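Local structure of cysteine protease (Xylella fastidiosa, 3OIS) at residues P221-K229 and M269-L279. The protein is a papain-family (C1) cysteine protease that probably cleaves peptide bonds and binds the nucleotide UDP. Numbering follows the deposited sequence. Where two conformers were deposited one is given.
Sequences PVRIPLPTK and MPYEYISNTQL
I224, L226 and P227 pack against the side chain of Y273 in the antiparallel-sheet part of this papain-like fold. Residues 221-229 form an extended, proline-rich loop before strand 233-245. Residues 269-279 end strand 266-270, make the short helix 271-274 and lead into strand 280-287. The contact lies away from the UDP pocket.

Y273 can be followed outward. Y273 CB meets L226 CD1 at 3.9 Å. CG lies anti to the backbone N (chi1 -164°), which carries the ring toward the loop. Y273 CD1 then touches P227 CD at 3.6 Å. Y273 CE1 meets P227 CD at 3.4 Å and I224 CG2 at 3.6 Å. P225 O sits at the ring edge, in plane. M269 CE sits over one face of the ring and L279 CD1 over the opposite face, both offset toward the rim. At the tip, Y273 OH touches P227 CG at 3.9 Å. The same hydroxyl hydrogen-bonds S209 O on strand 204-211, which ties down the polar end.

P227 CG reaches toward L279 CD2. At the helix start, the ring of the N-cap residue P270 lies against the loop backbone, with P270 CD 3.2 Å from I224 O.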
loop_
_atom_site.group_PDB
_atom_site.type_symbol
_atom_site.label_atom_id
_atom_site.label_comp_id
_atom_site.label_asym_id
_atom_site.label_seq_id
_atom_site.Cartn_x
_atom_site.Cartn_y
_atom_site.Cartn_z
ATOM N N PRO A 221 13.246 13.377 -3.850
ATOM C CA PRO A 221 13.364 13.330 -5.328
ATOM C C PRO A 221 12.410 12.355 -5.976
ATOM O O PRO A 221 11.996 11.338 -5.377
ATOM C CB PRO A 221 14.836 12.913 -5.556
ATOM C CG PRO A 221 15.175 12.070 -4.212
ATOM C CD PRO A 221 14.499 12.956 -3.186
ATOM N N VAL A 222 12.054 12.643 -7.234
ATOM C CA VAL A 222 11.102 11.765 -7.947
ATOM C C VAL A 222 11.715 10.365 -8.093
ATOM O O VAL A 222 10.993 9.335 -7.877
ATOM C CB VAL A 222 10.720 12.322 -9.350
ATOM C CG1 VAL A 222 9.815 11.335 -10.033
ATOM C CG2 VAL A 222 10.044 13.636 -9.190
ATOM N N ARG A 223 12.992 10.303 -8.439
ATOM C CA ARG A 223 13.688 9.047 -8.415
ATOM C C ARG A 223 14.249 8.706 -7.026
ATOM O O ARG A 223 15.018 9.437 -6.466
ATOM C CB ARG A 223 14.857 9.025 -9.475
ATOM C CG ARG A 223 14.346 9.242 -10.907
ATOM C CD ARG A 223 15.464 9.030 -11.919
ATOM N NE ARG A 223 14.872 9.396 -13.206
ATOM C CZ ARG A 223 15.407 9.153 -14.398
ATOM N NH1 ARG A 223 14.770 9.575 -15.487
ATOM N NH2 ARG A 223 16.529 8.460 -14.492
ATOM N N ILE A 224 13.829 7.572 -6.495
ATOM C CA ILE A 224 14.303 7.141 -5.181
ATOM C C ILE A 224 15.749 6.636 -5.316
ATOM O O ILE A 224 16.012 5.744 -6.094
ATOM C CB ILE A 224 13.388 6.076 -4.614
ATOM C CG1 ILE A 224 11.989 6.615 -4.555
ATOM C CG2 ILE A 224 13.823 5.719 -3.191
ATOM C CD1 ILE A 224 10.967 5.468 -4.035
ATOM N N PRO A 225 16.692 7.222 -4.537
ATOM C CA PRO A 225 18.108 6.766 -4.632
ATOM C C PRO A 225 18.195 5.422 -4.047
ATOM O O PRO A 225 17.505 5.136 -3.045
ATOM C CB PRO A 225 18.845 7.744 -3.692
ATOM C CG PRO A 225 17.955 8.920 -3.580
ATOM C CD PRO A 225 16.557 8.500 -3.797
ATOM N N LEU A 226 19.071 4.601 -4.606
ATOM C CA LEU A 226 19.482 3.347 -3.979
ATOM C C LEU A 226 20.206 3.599 -2.656
ATOM O O LEU A 226 21.143 4.433 -2.576
ATOM C CB LEU A 226 20.399 2.633 -4.925
ATOM C CG LEU A 226 20.547 1.173 -4.669
ATOM C CD1 LEU A 226 19.182 0.466 -4.819
ATOM C CD2 LEU A 226 21.560 0.580 -5.720
ATOM N N PRO A 227 19.747 2.945 -1.566
ATOM C CA PRO A 227 20.319 3.272 -0.261
ATOM C C PRO A 227 21.734 2.717 -0.190
ATOM O O PRO A 227 22.094 1.725 -0.918
ATOM C CB PRO A 227 19.420 2.481 0.756
ATOM C CG PRO A 227 18.089 2.333 0.028
ATOM C CD PRO A 227 18.547 2.101 -1.452
ATOM N N THR A 228 22.531 3.374 0.639
ATOM C CA THR A 228 23.854 2.892 1.024
ATOM C C THR A 228 23.927 2.741 2.527
ATOM O O THR A 228 23.074 3.243 3.282
ATOM C CB THR A 228 24.963 3.886 0.627
ATOM O OG1 THR A 228 24.795 5.080 1.412
ATOM C CG2 THR A 228 24.848 4.194 -0.924
ATOM N N LYS A 229 24.985 2.072 2.967
ATOM C CA LYS A 229 25.145 1.802 4.399
ATOM C C LYS A 229 25.489 3.092 5.205
ATOM O O LYS A 229 25.518 3.074 6.446
ATOM C CB LYS A 229 26.202 0.691 4.631
ATOM C CG LYS A 229 25.776 -0.661 4.249
ATOM C CD LYS A 229 26.935 -1.714 4.359
ATOM C CE LYS A 229 26.387 -3.083 4.027
ATOM N NZ LYS A 229 27.300 -4.263 4.275
ATOM N N MET A 269 11.069 3.948 -8.629
ATOM C CA MET A 269 11.893 3.122 -7.761
ATOM C C MET A 269 12.847 2.276 -8.646
ATOM O O MET A 269 12.370 1.560 -9.473
ATOM C CB MET A 269 11.045 2.130 -6.919
ATOM C CG MET A 269 11.975 1.254 -6.027
ATOM S SD MET A 269 10.947 0.209 -4.880
ATOM C CE MET A 269 10.555 1.442 -3.608
ATOM N N PRO A 270 14.161 2.306 -8.409
ATOM C CA PRO A 270 15.098 1.546 -9.269
ATOM C C PRO A 270 14.841 0.033 -9.242
ATOM O O PRO A 270 14.445 -0.508 -8.219
ATOM C CB PRO A 270 16.487 1.786 -8.630
ATOM C CG PRO A 270 16.286 2.960 -7.650
ATOM C CD PRO A 270 14.825 3.068 -7.336
ATOM N N TYR A 271 15.060 -0.640 -10.367
ATOM C CA TYR A 271 15.034 -2.088 -10.383
ATOM C C TYR A 271 15.841 -2.748 -9.281
ATOM O O TYR A 271 15.391 -3.733 -8.686
ATOM C CB TYR A 271 15.602 -2.563 -11.745
ATOM C CG TYR A 271 14.630 -2.363 -12.898
ATOM C CD1 TYR A 271 13.430 -1.635 -12.763
ATOM C CD2 TYR A 271 14.928 -2.850 -14.165
ATOM C CE1 TYR A 271 12.570 -1.462 -13.861
ATOM C CE2 TYR A 271 14.044 -2.643 -15.296
ATOM C CZ TYR A 271 12.885 -1.952 -15.134
ATOM O OH TYR A 271 12.009 -1.745 -16.212
ATOM N N GLU A 272 17.021 -2.189 -8.984
ATOM C CA GLU A 272 17.918 -2.792 -7.953
ATOM C C GLU A 272 17.355 -2.582 -6.529
ATOM O O GLU A 272 17.775 -3.274 -5.575
ATOM C CB GLU A 272 19.304 -2.112 -8.025
ATOM C CG GLU A 272 20.095 -2.204 -9.381
ATOM C CD GLU A 272 19.621 -1.247 -10.543
ATOM O OE1 GLU A 272 20.180 -1.414 -11.678
ATOM O OE2 GLU A 272 18.698 -0.358 -10.374
ATOM N N TYR A 273 16.456 -1.630 -6.377
ATOM C CA TYR A 273 15.865 -1.387 -5.068
ATOM C C TYR A 273 14.753 -2.429 -4.877
ATOM O O TYR A 273 14.762 -3.197 -3.900
ATOM C CB TYR A 273 15.328 0.037 -5.078
ATOM C CG TYR A 273 14.993 0.646 -3.705
ATOM C CD1 TYR A 273 15.518 1.891 -3.396
ATOM C CD2 TYR A 273 14.188 -0.010 -2.735
ATOM C CE1 TYR A 273 15.238 2.510 -2.234
ATOM C CE2 TYR A 273 13.954 0.600 -1.478
ATOM C CZ TYR A 273 14.440 1.886 -1.261
ATOM O OH TYR A 273 14.245 2.548 -0.064
ATOM N N ILE A 274 13.781 -2.457 -5.801
ATOM C CA ILE A 274 12.644 -3.348 -5.618
ATOM C C ILE A 274 13.008 -4.847 -5.554
ATOM O O ILE A 274 12.299 -5.631 -4.899
ATOM C CB ILE A 274 11.575 -3.074 -6.733
ATOM C CG1 ILE A 274 10.180 -3.459 -6.241
ATOM C CG2 ILE A 274 12.036 -3.789 -8.045
ATOM C CD1 ILE A 274 8.972 -2.938 -7.209
ATOM N N SER A 275 14.084 -5.240 -6.226
ATOM C CA SER A 275 14.462 -6.643 -6.299
ATOM C C SER A 275 15.364 -7.067 -5.150
ATOM O O SER A 275 15.638 -8.232 -5.052
ATOM C CB SER A 275 15.146 -6.896 -7.670
ATOM O OG SER A 275 16.417 -6.281 -7.704
ATOM N N ASN A 276 15.775 -6.115 -4.299
ATOM C CA ASN A 276 16.596 -6.410 -3.124
ATOM C C ASN A 276 15.748 -6.929 -1.940
ATOM O O ASN A 276 14.886 -6.218 -1.432
ATOM C CB ASN A 276 17.455 -5.192 -2.760
ATOM C CG ASN A 276 18.521 -5.512 -1.704
ATOM O OD1 ASN A 276 18.354 -6.420 -0.929
ATOM N ND2 ASN A 276 19.651 -4.783 -1.725
ATOM N N THR A 277 15.971 -8.195 -1.532
ATOM C CA THR A 277 15.207 -8.787 -0.443
ATOM C C THR A 277 15.413 -8.077 0.883
ATOM O O THR A 277 14.546 -8.236 1.773
ATOM C CB THR A 277 15.543 -10.283 -0.255
ATOM O OG1 THR A 277 16.955 -10.402 -0.038
ATOM C CG2 THR A 277 15.079 -11.025 -1.444
ATOM N N GLN A 278 16.475 -7.255 1.005
ATOM C CA GLN A 278 16.775 -6.456 2.179
ATOM C C GLN A 278 16.143 -5.049 2.140
ATOM O O GLN A 278 16.284 -4.243 3.043
ATOM C CB GLN A 278 18.297 -6.372 2.321
ATOM C CG GLN A 278 18.802 -6.842 3.679
ATOM C CD GLN A 278 20.284 -6.587 3.849
ATOM O OE1 GLN A 278 21.054 -6.607 2.885
ATOM N NE2 GLN A 278 20.674 -6.303 5.048
ATOM N N LEU A 279 15.441 -4.761 1.044
ATOM C CA LEU A 279 14.859 -3.430 0.832
ATOM C C LEU A 279 13.364 -3.467 0.584
ATOM O O LEU A 279 12.678 -2.512 0.935
ATOM C CB LEU A 279 15.487 -2.694 -0.383
ATOM C CG LEU A 279 16.923 -2.232 -0.147
ATOM C CD1 LEU A 279 17.521 -1.668 -1.453
ATOM C CD2 LEU A 279 16.990 -1.165 0.889
#